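PDB 2YY5: tryptophan--tRNA ligase from Mycoplasma pneumoniae, which probably catalyses the ATP-dependent attachment of tryptophan to tRNA(Trp), with release of AMP and diphosphate. Local coordinates for residues B[10-15]-B[41-46]; B[16-21]-B[203-208]; B[108-113]-B[155-160]. The protein carries 1 engineered substitution. All blocks are in the same frame, centred on the assembly; numbering follows the deposited sequence.

Interaction 1 of 3, residues B[10-15]-B[41-46]; sequences GIQASG and FVADLH. With WSA (5'-O-[(L-tryptophylamino)sulfonyl]adenosine), chain J.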
loop_
_atom_site.group_PDB
_atom_site.type_symbol
_atom_site.label_atom_id
_atom_site.label_comp_id
_atom_site.label_asym_id
_atom_site.label_seq_id
_atom_site.Cartn_x
_atom_site.Cartn_y
_atom_site.Cartn_z
ATOM N N GLY B 10 -13.555 -2.900 11.828
ATOM C CA GLY B 10 -13.594 -3.622 10.576
ATOM C C GLY B 10 -13.653 -5.117 10.802
ATOM O O GLY B 10 -13.061 -5.638 11.750
ATOM N N ILE B 11 -14.380 -5.810 9.934
ATOM C CA ILE B 11 -14.505 -7.257 10.032
ATOM C C ILE B 11 -14.156 -7.885 8.695
ATOM O O ILE B 11 -14.656 -7.468 7.648
ATOM C CB ILE B 11 -15.940 -7.684 10.412
ATOM C CG1 ILE B 11 -16.333 -7.070 11.762
ATOM C CG2 ILE B 11 -16.022 -9.205 10.488
ATOM C CD1 ILE B 11 -17.817 -7.160 12.069
ATOM N N GLN B 12 -13.280 -8.883 8.737
ATOM C CA GLN B 12 -12.874 -9.596 7.532
ATOM C C GLN B 12 -13.968 -10.613 7.214
ATOM O O GLN B 12 -14.512 -11.254 8.119
ATOM C CB GLN B 12 -11.543 -10.317 7.769
ATOM C CG GLN B 12 -10.349 -9.702 7.057
ATOM C CD GLN B 12 -9.039 -10.419 7.376
ATOM O OE1 GLN B 12 -8.520 -10.329 8.494
ATOM N NE2 GLN B 12 -8.506 -11.142 6.394
ATOM N N ALA B 13 -14.307 -10.754 5.936
ATOM C CA ALA B 13 -15.336 -11.709 5.542
ATOM C C ALA B 13 -14.704 -13.091 5.405
ATOM O O ALA B 13 -13.514 -13.212 5.105
ATOM C CB ALA B 13 -15.988 -11.284 4.223
ATOM N N SER B 14 -15.513 -14.125 5.622
ATOM C CA SER B 14 -15.048 -15.497 5.545
ATOM C C SER B 14 -16.170 -16.475 5.871
ATOM O O SER B 14 -16.945 -16.261 6.810
ATOM C CB SER B 14 -13.897 -15.711 6.532
ATOM O OG SER B 14 -13.609 -17.086 6.686
ATOM N N GLY B 15 -16.247 -17.556 5.101
ATOM C CA GLY B 15 -17.266 -18.559 5.345
ATOM C C GLY B 15 -17.002 -19.180 6.696
ATOM O O GLY B 15 -17.751 -20.029 7.166
ATOM N N PHE B 41 -16.995 -1.718 8.550
ATOM C CA PHE B 41 -16.696 -2.089 7.177
ATOM C C PHE B 41 -16.207 -3.526 7.010
ATOM O O PHE B 41 -15.695 -4.151 7.948
ATOM C CB PHE B 41 -15.661 -1.125 6.564
ATOM C CG PHE B 41 -14.308 -1.174 7.227
ATOM C CD1 PHE B 41 -14.046 -0.422 8.373
ATOM C CD2 PHE B 41 -13.299 -1.988 6.715
ATOM C CE1 PHE B 41 -12.798 -0.481 9.004
ATOM C CE2 PHE B 41 -12.046 -2.056 7.336
ATOM C CZ PHE B 41 -11.796 -1.300 8.482
ATOM N N VAL B 42 -16.392 -4.035 5.800
ATOM C CA VAL B 42 -15.965 -5.371 5.433
ATOM C C VAL B 42 -14.532 -5.154 4.967
ATOM O O VAL B 42 -14.297 -4.573 3.915
ATOM C CB VAL B 42 -16.827 -5.908 4.274
ATOM C CG1 VAL B 42 -16.303 -7.267 3.798
ATOM C CG2 VAL B 42 -18.273 -6.008 4.727
ATOM N N ALA B 43 -13.576 -5.613 5.762
ATOM C CA ALA B 43 -12.168 -5.422 5.448
ATOM C C ALA B 43 -11.590 -6.376 4.380
ATOM O O ALA B 43 -10.688 -7.168 4.660
ATOM C CB ALA B 43 -11.362 -5.506 6.739
ATOM N N ASP B 44 -12.094 -6.268 3.154
ATOM C CA ASP B 44 -11.647 -7.128 2.058
ATOM C C ASP B 44 -10.232 -6.855 1.544
ATOM O O ASP B 44 -9.715 -7.611 0.726
ATOM C CB ASP B 44 -12.634 -7.059 0.891
ATOM C CG ASP B 44 -12.841 -5.643 0.373
ATOM O OD1 ASP B 44 -13.289 -5.512 -0.784
ATOM O OD2 ASP B 44 -12.575 -4.666 1.116
ATOM N N LEU B 45 -9.610 -5.778 2.010
ATOM C CA LEU B 45 -8.243 -5.462 1.604
ATOM C C LEU B 45 -7.292 -6.256 2.501
ATOM O O LEU B 45 -6.126 -6.457 2.168
ATOM C CB LEU B 45 -7.975 -3.955 1.723
ATOM C CG LEU B 45 -8.779 -3.081 0.747
ATOM C CD1 LEU B 45 -8.452 -1.628 0.981
ATOM C CD2 LEU B 45 -8.467 -3.463 -0.695
ATOM N N HIS B 46 -7.815 -6.715 3.637
ATOM C CA HIS B 46 -7.055 -7.512 4.595
ATOM C C HIS B 46 -7.163 -8.981 4.224
ATOM O O HIS B 46 -6.275 -9.776 4.521
ATOM C CB HIS B 46 -7.590 -7.287 6.013
ATOM C CG HIS B 46 -7.173 -5.975 6.602
ATOM N ND1 HIS B 46 -5.937 -5.781 7.178
ATOM C CD2 HIS B 46 -7.795 -4.774 6.634
ATOM C CE1 HIS B 46 -5.815 -4.516 7.535
ATOM N NE2 HIS B 46 -6.926 -3.883 7.216
HETATM C CD2 WSA J . -10.009 -3.967 11.709
HETATM C CE3 WSA J . -10.732 -4.023 12.895
HETATM C CZ3 WSA J . -10.952 -2.857 13.619
HETATM C CH2 WSA J . -10.450 -1.644 13.156
HETATM C CZ2 WSA J . -9.727 -1.592 11.970
HETATM C CE2 WSA J . -9.507 -2.758 11.247
HETATM N N11 WSA J . -8.884 -3.000 10.096
HETATM C CD1 WSA J . -8.970 -4.295 9.808
HETATM C CG WSA J . -9.650 -4.923 10.766
HETATM C CB WSA J . -9.983 -6.413 10.802
HETATM C CA WSA J . -9.348 -7.102 12.012
HETATM N NH3 WSA J . -7.890 -6.926 11.998
HETATM C C WSA J . -9.686 -8.595 11.962
HETATM O O WSA J . -9.083 -9.339 11.196
HETATM N NS WSA J . -10.646 -9.027 12.773
HETATM S S WSA J . -11.243 -10.446 12.234
HETATM O O1S WSA J . -11.815 -10.275 10.858
HETATM O O2S WSA J . -10.153 -11.475 12.173
HETATM O "O5'" WSA J . -12.264 -10.826 13.165
HETATM C "C5'" WSA J . -13.302 -9.884 13.459
HETATM C "C4'" WSA J . -13.423 -9.518 14.941
HETATM O "O4'" WSA J . -13.624 -10.710 15.722
HETATM C "C3'" WSA J . -12.185 -8.823 15.514
HETATM O "O3'" WSA J . -12.588 -7.800 16.429
HETATM C "C2'" WSA J . -11.512 -9.962 16.277
HETATM O "O2'" WSA J . -10.716 -9.426 17.338
HETATM C "C1'" WSA J . -12.760 -10.617 16.865
HETATM N N9 WSA J . -12.437 -11.978 17.358
HETATM C C8 WSA J . -11.834 -12.923 16.642
HETATM N N7 WSA J . -11.749 -14.042 17.357
HETATM C C5 WSA J . -12.304 -13.805 18.544
HETATM C C4 WSA J . -12.734 -12.485 18.546
HETATM N N3 WSA J . -13.333 -11.995 19.644
HETATM C C2 WSA J . -13.516 -12.757 20.709
HETATM N N1 WSA J . -13.121 -14.017 20.736
HETATM C C6 WSA J . -12.515 -14.573 19.677
HETATM N N6 WSA J . -12.131 -15.849 19.702
#
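Gly10 and Ile11 pair with Phe41 and Val42 as neighbouring parallel strands. Ile11 straddles Val42. Its N gives a nearly straight hydrogen bond to Phe41 O (2.9 Å), and its O accepts one from Ala43 N (2.9 Å). The second strand ends at Val42, and Ala43 is the centre of an inverse gamma turn.

On the face of Gly10 and Phe41, the glycine CA sits over the phenyl ring, 3.7 Å from its centroid. Phe41 CG lies between the backbone N and the carbonyl carbon (chi1 65°), and this swings the ring across to the glycine. The edge of the same ring approaches the indole N11 of the bound WSA. Ile11 and Val42 point to the opposite face of the sheet. There Val42 CG1 touches Ala13 CB at 4.1 Å.

Beyond the strands, the Gln12 side chain crosses that of His46 at about a right angle, with Gln12 CD 3.7 Å from His46 CB. The His46 ring presents a face to WSA CD1, while its NE2 is hydrogen-bonded to Asp142. Gln12 N bonds WSA O1S at 2.9 Å. Parallel strand ends that open onto an adenylate analogue are characteristic of the Rossmann fold of class I synthetases.

Interaction 2 of 3, residues B[16-21]-B[203-208]; sequences KQHLGN and MSKSSK. With WSA (5'-O-[(L-tryptophylamino)sulfonyl]adenosine), chain J; SO4 (sulfate ion), chain H.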
loop_
_atom_site.group_PDB
_atom_site.type_symbol
_atom_site.label_atom_id
_atom_site.label_comp_id
_atom_site.label_asym_id
_atom_site.label_seq_id
_atom_site.Cartn_x
_atom_site.Cartn_y
_atom_site.Cartn_z
ATOM N N LYS B 16 -15.918 -18.738 7.321
ATOM C CA LYS B 16 -15.510 -19.236 8.625
ATOM C C LYS B 16 -15.909 -18.303 9.756
ATOM O O LYS B 16 -15.399 -18.430 10.871
ATOM C CB LYS B 16 -13.996 -19.445 8.667
ATOM C CG LYS B 16 -13.563 -20.894 8.815
ATOM C CD LYS B 16 -13.211 -21.551 7.483
ATOM C CE LYS B 16 -12.587 -22.923 7.732
ATOM N NZ LYS B 16 -11.874 -23.484 6.557
ATOM N N GLN B 17 -16.801 -17.358 9.469
ATOM C CA GLN B 17 -17.281 -16.435 10.493
ATOM C C GLN B 17 -17.778 -17.312 11.654
ATOM O O GLN B 17 -18.609 -18.207 11.449
ATOM C CB GLN B 17 -18.427 -15.597 9.927
ATOM C CG GLN B 17 -18.378 -14.123 10.279
ATOM C CD GLN B 17 -17.159 -13.421 9.713
ATOM O OE1 GLN B 17 -16.300 -12.963 10.462
ATOM N NE2 GLN B 17 -17.076 -13.337 8.386
ATOM N N HIS B 18 -17.267 -17.065 12.862
ATOM C CA HIS B 18 -17.637 -17.863 14.036
ATOM C C HIS B 18 -18.135 -17.063 15.245
ATOM O O HIS B 18 -18.136 -15.829 15.230
ATOM C CB HIS B 18 -16.441 -18.716 14.457
ATOM C CG HIS B 18 -15.224 -17.916 14.810
ATOM N ND1 HIS B 18 -15.187 -17.043 15.876
ATOM C CD2 HIS B 18 -13.998 -17.855 14.235
ATOM C CE1 HIS B 18 -13.994 -16.481 15.946
ATOM N NE2 HIS B 18 -13.252 -16.957 14.961
ATOM N N LEU B 19 -18.546 -17.791 16.288
ATOM C CA LEU B 19 -19.056 -17.219 17.538
ATOM C C LEU B 19 -18.083 -16.254 18.222
ATOM O O LEU B 19 -18.502 -15.361 18.956
ATOM C CB LEU B 19 -19.392 -18.337 18.524
ATOM C CG LEU B 19 -20.842 -18.627 18.907
ATOM C CD1 LEU B 19 -20.839 -19.599 20.074
ATOM C CD2 LEU B 19 -21.561 -17.356 19.307
ATOM N N GLY B 20 -16.786 -16.456 18.008
ATOM C CA GLY B 20 -15.807 -15.568 18.603
ATOM C C GLY B 20 -16.018 -14.186 18.020
ATOM O O GLY B 20 -15.951 -13.189 18.730
ATOM N N ASN B 21 -16.295 -14.141 16.719
ATOM C CA ASN B 21 -16.537 -12.885 16.014
ATOM C C ASN B 21 -17.838 -12.252 16.483
ATOM O O ASN B 21 -17.890 -11.042 16.733
ATOM C CB ASN B 21 -16.625 -13.123 14.510
ATOM C CG ASN B 21 -15.388 -13.794 13.952
ATOM O OD1 ASN B 21 -14.272 -13.313 14.146
ATOM N ND2 ASN B 21 -15.581 -14.908 13.251
ATOM N N MET B 203 -10.927 -19.144 19.742
ATOM C CA MET B 203 -11.657 -19.673 18.598
ATOM C C MET B 203 -11.147 -18.932 17.370
ATOM O O MET B 203 -11.220 -17.703 17.309
ATOM C CB MET B 203 -13.160 -19.445 18.764
ATOM C CG MET B 203 -13.997 -20.340 17.864
ATOM S SD MET B 203 -15.769 -20.329 18.228
ATOM C CE MET B 203 -15.813 -21.324 19.689
ATOM N N SER B 204 -10.623 -19.669 16.396
ATOM C CA SER B 204 -10.084 -19.035 15.194
ATOM C C SER B 204 -10.567 -19.623 13.882
ATOM O O SER B 204 -10.791 -20.834 13.767
ATOM C CB SER B 204 -8.551 -19.077 15.203
ATOM O OG SER B 204 -8.012 -18.208 16.182
ATOM N N LYS B 205 -10.720 -18.749 12.891
ATOM C CA LYS B 205 -11.135 -19.181 11.572
ATOM C C LYS B 205 -10.052 -20.106 11.011
ATOM O O LYS B 205 -10.338 -21.004 10.223
ATOM C CB LYS B 205 -11.292 -17.983 10.630
ATOM C CG LYS B 205 -12.252 -16.903 11.101
ATOM C CD LYS B 205 -12.703 -16.044 9.916
ATOM C CE LYS B 205 -13.467 -14.795 10.345
ATOM N NZ LYS B 205 -12.545 -13.692 10.732
ATOM N N SER B 206 -8.811 -19.890 11.439
ATOM C CA SER B 206 -7.682 -20.678 10.950
ATOM C C SER B 206 -7.475 -22.057 11.574
ATOM O O SER B 206 -6.711 -22.858 11.041
ATOM C CB SER B 206 -6.379 -19.872 11.080
ATOM O OG SER B 206 -6.030 -19.637 12.438
ATOM N N SER B 207 -8.133 -22.346 12.693
ATOM C CA SER B 207 -7.957 -23.650 13.330
ATOM C C SER B 207 -8.231 -24.809 12.379
ATOM O O SER B 207 -9.273 -24.871 11.725
ATOM C CB SER B 207 -8.859 -23.783 14.555
ATOM O OG SER B 207 -8.459 -22.877 15.561
ATOM N N LYS B 208 -7.272 -25.724 12.321
ATOM C CA LYS B 208 -7.341 -26.913 11.480
ATOM C C LYS B 208 -8.561 -27.748 11.866
ATOM O O LYS B 208 -9.397 -28.097 11.024
ATOM C CB LYS B 208 -6.056 -27.727 11.673
ATOM C CG LYS B 208 -5.835 -28.207 13.121
ATOM C CD LYS B 208 -4.364 -28.211 13.537
ATOM C CE LYS B 208 -3.986 -26.898 14.200
ATOM N NZ LYS B 208 -4.343 -25.734 13.347
HETATM C CD2 WSA J . -10.009 -3.967 11.709
HETATM C CE3 WSA J . -10.732 -4.023 12.895
HETATM C CZ3 WSA J . -10.952 -2.857 13.619
HETATM C CH2 WSA J . -10.450 -1.644 13.156
HETATM C CZ2 WSA J . -9.727 -1.592 11.970
HETATM C CE2 WSA J . -9.507 -2.758 11.247
HETATM N N11 WSA J . -8.884 -3.000 10.096
HETATM C CD1 WSA J . -8.970 -4.295 9.808
HETATM C CG WSA J . -9.650 -4.923 10.766
HETATM C CB WSA J . -9.983 -6.413 10.802
HETATM C CA WSA J . -9.348 -7.102 12.012
HETATM N NH3 WSA J . -7.890 -6.926 11.998
HETATM C C WSA J . -9.686 -8.595 11.962
HETATM O O WSA J . -9.083 -9.339 11.196
HETATM N NS WSA J . -10.646 -9.027 12.773
HETATM S S WSA J . -11.243 -10.446 12.234
HETATM O O1S WSA J . -11.815 -10.275 10.858
HETATM O O2S WSA J . -10.153 -11.475 12.173
HETATM O "O5'" WSA J . -12.264 -10.826 13.165
HETATM C "C5'" WSA J . -13.302 -9.884 13.459
HETATM C "C4'" WSA J . -13.423 -9.518 14.941
HETATM O "O4'" WSA J . -13.624 -10.710 15.722
HETATM C "C3'" WSA J . -12.185 -8.823 15.514
HETATM O "O3'" WSA J . -12.588 -7.800 16.429
HETATM C "C2'" WSA J . -11.512 -9.962 16.277
HETATM O "O2'" WSA J . -10.716 -9.426 17.338
HETATM C "C1'" WSA J . -12.760 -10.617 16.865
HETATM N N9 WSA J . -12.437 -11.978 17.358
HETATM C C8 WSA J . -11.834 -12.923 16.642
HETATM N N7 WSA J . -11.749 -14.042 17.357
HETATM C C5 WSA J . -12.304 -13.805 18.544
HETATM C C4 WSA J . -12.734 -12.485 18.546
HETATM N N3 WSA J . -13.333 -11.995 19.644
HETATM C C2 WSA J . -13.516 -12.757 20.709
HETATM N N1 WSA J . -13.121 -14.017 20.736
HETATM C C6 WSA J . -12.515 -14.573 19.677
HETATM N N6 WSA J . -12.131 -15.849 19.702
HETATM S S SO4 H . -10.379 -14.899 13.310
HETATM O O1 SO4 H . -9.582 -14.001 14.158
HETATM O O2 SO4 H . -9.720 -15.045 11.992
HETATM O O3 SO4 H . -10.497 -16.212 13.976
HETATM O O4 SO4 H . -11.712 -14.324 13.107
HETATM O O HOH W 1 -13.936 -11.526 10.935
#
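His18 and Lys205 meet round a sulfate ion, and both give a hydrogen bond to the same oxygen, O3. His18 NE2 reaches it at 3.0 Å, from the edge of the ring and with a nearly straight N-H. Lys205 uses its backbone N, 2.8 Å from O3. The lysine chain then runs round the ion and bends at its last torsion (chi4 83°), which brings NZ to sulfate O4 at 2.6 Å.

Direct contact between the segments is by packing. Met203 CG lies over one face of the His18 ring, 4.1 Å from the centroid, and the two side chains run antiparallel. Met203 SD also touches Leu19 CB. The imidazole is held from within its own segment too: ND1 accepts a weak capping bond from Gly20 N at the start of helix 19-26. Lys16 CB packs on Lys205 CB at 3.6 Å. Gln17 lies alongside Lys205, and a water lies between Gln17 OE1 and Lys205 NZ and near WSA O1S, though its bond to the ligand is doubtful.

Met203 O accepts a hydrogen bond from the adenine N6 of WSA at 3.2 Å. The predicted 'HIGH' and 'KMSKS' regions thus meet beside the ligand, consistent with a closed active site. The sulfate probably comes from the crystallisation liquor. Its grip by histidine and lysine is consistent with a pocket for phosphate groups of ATP, as in other class I synthetases.

Interaction 3 of 3, residues B[108-113]-B[155-160]; sequences MTQFKA and NDQKQH. With WSA (5'-O-[(L-tryptophylamino)sulfonyl]adenosine), chain J; SO4 (sulfate ion), chain I.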
loop_
_atom_site.group_PDB
_atom_site.type_symbol
_atom_site.label_atom_id
_atom_site.label_comp_id
_atom_site.label_asym_id
_atom_site.label_seq_id
_atom_site.Cartn_x
_atom_site.Cartn_y
_atom_site.Cartn_z
ATOM N N MET B 108 5.378 -8.067 15.597
ATOM C CA MET B 108 3.944 -8.292 15.800
ATOM C C MET B 108 3.709 -9.786 16.016
ATOM O O MET B 108 4.152 -10.619 15.225
ATOM C CB MET B 108 3.137 -7.803 14.593
ATOM C CG MET B 108 3.141 -6.294 14.378
ATOM S SD MET B 108 2.124 -5.363 15.553
ATOM C CE MET B 108 3.378 -4.763 16.690
ATOM N N THR B 109 3.015 -10.123 17.095
ATOM C CA THR B 109 2.752 -11.520 17.409
ATOM C C THR B 109 1.938 -12.199 16.322
ATOM O O THR B 109 2.178 -13.357 15.991
ATOM C CB THR B 109 2.014 -11.667 18.766
ATOM O OG1 THR B 109 0.736 -11.022 18.695
ATOM C CG2 THR B 109 2.832 -11.035 19.885
ATOM N N GLN B 110 0.978 -11.479 15.762
ATOM C CA GLN B 110 0.141 -12.044 14.720
ATOM C C GLN B 110 0.973 -12.393 13.492
ATOM O O GLN B 110 0.678 -13.353 12.788
ATOM C CB GLN B 110 -0.951 -11.059 14.331
ATOM C CG GLN B 110 -2.297 -11.699 14.113
ATOM C CD GLN B 110 -3.034 -11.942 15.411
ATOM O OE1 GLN B 110 -3.083 -11.068 16.277
ATOM N NE2 GLN B 110 -3.629 -13.124 15.548
ATOM N N PHE B 111 2.012 -11.609 13.231
ATOM C CA PHE B 111 2.873 -11.864 12.080
ATOM C C PHE B 111 3.722 -13.102 12.301
ATOM O O PHE B 111 3.885 -13.919 11.398
ATOM C CB PHE B 111 3.799 -10.680 11.818
ATOM C CG PHE B 111 4.814 -10.944 10.750
ATOM C CD1 PHE B 111 4.416 -11.243 9.450
ATOM C CD2 PHE B 111 6.168 -10.908 11.041
ATOM C CE1 PHE B 111 5.353 -11.506 8.460
ATOM C CE2 PHE B 111 7.114 -11.170 10.053
ATOM C CZ PHE B 111 6.707 -11.469 8.761
ATOM N N LYS B 112 4.281 -13.225 13.499
ATOM C CA LYS B 112 5.109 -14.373 13.838
ATOM C C LYS B 112 4.303 -15.668 13.705
ATOM O O LYS B 112 4.712 -16.599 13.015
ATOM C CB LYS B 112 5.626 -14.253 15.277
ATOM C CG LYS B 112 6.725 -13.218 15.519
ATOM C CD LYS B 112 7.157 -13.275 16.986
ATOM C CE LYS B 112 8.514 -12.634 17.239
ATOM N NZ LYS B 112 8.480 -11.154 17.176
ATOM N N ALA B 113 3.152 -15.710 14.365
ATOM C CA ALA B 113 2.297 -16.888 14.353
ATOM C C ALA B 113 1.650 -17.142 13.004
ATOM O O ALA B 113 1.041 -18.191 12.784
ATOM C CB ALA B 113 1.223 -16.754 15.412
ATOM N N ASN B 155 -9.848 -9.168 21.937
ATOM C CA ASN B 155 -8.575 -9.094 22.630
ATOM C C ASN B 155 -7.391 -9.197 21.684
ATOM O O ASN B 155 -6.463 -8.403 21.762
ATOM C CB ASN B 155 -8.481 -10.208 23.662
ATOM C CG ASN B 155 -7.212 -10.132 24.476
ATOM O OD1 ASN B 155 -7.040 -9.230 25.290
ATOM N ND2 ASN B 155 -6.308 -11.073 24.248
ATOM N N ASP B 156 -7.440 -10.180 20.791
ATOM C CA ASP B 156 -6.380 -10.437 19.817
ATOM C C ASP B 156 -5.955 -9.228 18.990
ATOM O O ASP B 156 -4.906 -9.252 18.350
ATOM C CB ASP B 156 -6.823 -11.545 18.868
ATOM C CG ASP B 156 -8.106 -11.202 18.157
ATOM O OD1 ASP B 156 -9.127 -11.008 18.852
ATOM O OD2 ASP B 156 -8.088 -11.113 16.911
ATOM N N GLN B 157 -6.768 -8.177 18.998
ATOM C CA GLN B 157 -6.462 -6.977 18.233
ATOM C C GLN B 157 -5.769 -5.869 19.020
ATOM O O GLN B 157 -5.638 -4.753 18.519
ATOM C CB GLN B 157 -7.747 -6.430 17.612
ATOM C CG GLN B 157 -8.290 -7.317 16.520
ATOM C CD GLN B 157 -7.264 -7.548 15.437
ATOM O OE1 GLN B 157 -7.007 -6.670 14.615
ATOM N NE2 GLN B 157 -6.649 -8.725 15.445
ATOM N N LYS B 158 -5.308 -6.180 20.234
ATOM C CA LYS B 158 -4.651 -5.186 21.084
ATOM C C LYS B 158 -3.339 -4.615 20.549
ATOM O O LYS B 158 -3.150 -3.397 20.561
ATOM C CB LYS B 158 -4.409 -5.743 22.490
ATOM C CG LYS B 158 -3.601 -4.792 23.379
ATOM C CD LYS B 158 -3.442 -5.302 24.803
ATOM C CE LYS B 158 -4.685 -5.032 25.627
ATOM N NZ LYS B 158 -5.906 -5.546 24.948
ATOM N N GLN B 159 -2.431 -5.478 20.106
ATOM C CA GLN B 159 -1.149 -5.011 19.578
ATOM C C GLN B 159 -1.367 -4.033 18.431
ATOM O O GLN B 159 -0.651 -3.035 18.306
ATOM C CB GLN B 159 -0.298 -6.173 19.059
ATOM C CG GLN B 159 0.769 -6.691 20.007
ATOM C CD GLN B 159 1.940 -7.328 19.260
ATOM O OE1 GLN B 159 1.753 -8.162 18.370
ATOM N NE2 GLN B 159 3.154 -6.932 19.622
ATOM N N HIS B 160 -2.349 -4.338 17.589
ATOM C CA HIS B 160 -2.661 -3.499 16.443
ATOM C C HIS B 160 -3.095 -2.110 16.882
ATOM O O HIS B 160 -2.676 -1.110 16.293
ATOM C CB HIS B 160 -3.736 -4.172 15.595
ATOM C CG HIS B 160 -3.252 -5.410 14.906
ATOM N ND1 HIS B 160 -4.088 -6.455 14.580
ATOM C CD2 HIS B 160 -2.019 -5.759 14.470
ATOM C CE1 HIS B 160 -3.388 -7.399 13.974
ATOM N NE2 HIS B 160 -2.128 -7.002 13.894
HETATM C CD2 WSA J . -10.009 -3.967 11.709
HETATM C CE3 WSA J . -10.732 -4.023 12.895
HETATM C CZ3 WSA J . -10.952 -2.857 13.619
HETATM C CH2 WSA J . -10.450 -1.644 13.156
HETATM C CZ2 WSA J . -9.727 -1.592 11.970
HETATM C CE2 WSA J . -9.507 -2.758 11.247
HETATM N N11 WSA J . -8.884 -3.000 10.096
HETATM C CD1 WSA J . -8.970 -4.295 9.808
HETATM C CG WSA J . -9.650 -4.923 10.766
HETATM C CB WSA J . -9.983 -6.413 10.802
HETATM C CA WSA J . -9.348 -7.102 12.012
HETATM N NH3 WSA J . -7.890 -6.926 11.998
HETATM C C WSA J . -9.686 -8.595 11.962
HETATM O O WSA J . -9.083 -9.339 11.196
HETATM N NS WSA J . -10.646 -9.027 12.773
HETATM S S WSA J . -11.243 -10.446 12.234
HETATM O O1S WSA J . -11.815 -10.275 10.858
HETATM O O2S WSA J . -10.153 -11.475 12.173
HETATM O "O5'" WSA J . -12.264 -10.826 13.165
HETATM C "C5'" WSA J . -13.302 -9.884 13.459
HETATM C "C4'" WSA J . -13.423 -9.518 14.941
HETATM O "O4'" WSA J . -13.624 -10.710 15.722
HETATM C "C3'" WSA J . -12.185 -8.823 15.514
HETATM O "O3'" WSA J . -12.588 -7.800 16.429
HETATM C "C2'" WSA J . -11.512 -9.962 16.277
HETATM O "O2'" WSA J . -10.716 -9.426 17.338
HETATM C "C1'" WSA J . -12.760 -10.617 16.865
HETATM N N9 WSA J . -12.437 -11.978 17.358
HETATM C C8 WSA J . -11.834 -12.923 16.642
HETATM N N7 WSA J . -11.749 -14.042 17.357
HETATM C C5 WSA J . -12.304 -13.805 18.544
HETATM C C4 WSA J . -12.734 -12.485 18.546
HETATM N N3 WSA J . -13.333 -11.995 19.644
HETATM C C2 WSA J . -13.516 -12.757 20.709
HETATM N N1 WSA J . -13.121 -14.017 20.736
HETATM C C6 WSA J . -12.515 -14.573 19.677
HETATM N N6 WSA J . -12.131 -15.849 19.702
HETATM S S SO4 I . -5.567 -10.230 12.346
HETATM O O1 SO4 I . -4.192 -10.145 12.845
HETATM O O2 SO4 I . -6.386 -9.203 13.012
HETATM O O3 SO4 I . -5.575 -9.989 10.887
HETATM O O4 SO4 I . -6.098 -11.575 12.634
#
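Gln159 reaches from helix 158-175 to Met108 and Thr109. Its CB points toward them and lies 4.3 Å from Met108 SD. CG carries the chain on, extended (chi2 -153°), and CD comes to 3.9 Å from Thr109 CG2. At the tip the amide divides its work. NE2 lies 3.7 Å from Met108 CE, where the methionine chain, twice bent, runs alongside the other way. OE1 accepts two hydrogen bonds. Thr109 N comes in the carbonyl plane, on a lone pair, at 2.7 Å. Thr109 OG1 comes from above that plane at 3.1 Å. Thr109 begins its helix, and this N-H has no earlier helical carbonyl to bond to. The two bonds together favour this orientation of the Gln159 amide, with OE1 turned to Thr109.

Nearer the ligand, His160 ND1 bonds Gln157 OE1 at 2.9 Å, with the acceptor close to the ring plane. The same OE1 accepts from the ammonium NH3 of WSA, so His160 probably acts from the second shell to orient Gln157. Asp156 OD1 takes the ribose O2' at 2.7 Å, and Asp156 OD2 accepts from Gln157 NE2.

Segment 155-160 leads from strand 150-152 into helix 158-175. Helix 109-115 meets the first turn of helix 158-175 through Gln159. Helix 131-144 packs beside both segments: Tyr135 touches Gln110, Pro136 touches His160, and Met139 touches both Gln157 and His160.

In the fold
All three interactions touch the same WSA molecule, at different, partly overlapping parts of it. Interaction 1 is buried and rests on parallel strand pairing, beside the tryptophan moiety and the sulfamoyl group. Interaction 2 is also buried, but it joins a helix start to a loop through a sulfate, a water and packing, at the adenine end. Interaction 3 is only partly buried. It links two helix starts through hydrogen bonds to a side-chain amide and reaches the ribose and the ammonium group. Interactions 1 and 2 touch, through Gln12 with Gln17 and Ser14 with Lys205; strand 6-11 and helix 19-26 also follow one another in the chain. Interaction 3 stands apart, its centre 16 to 17 Å from theirs.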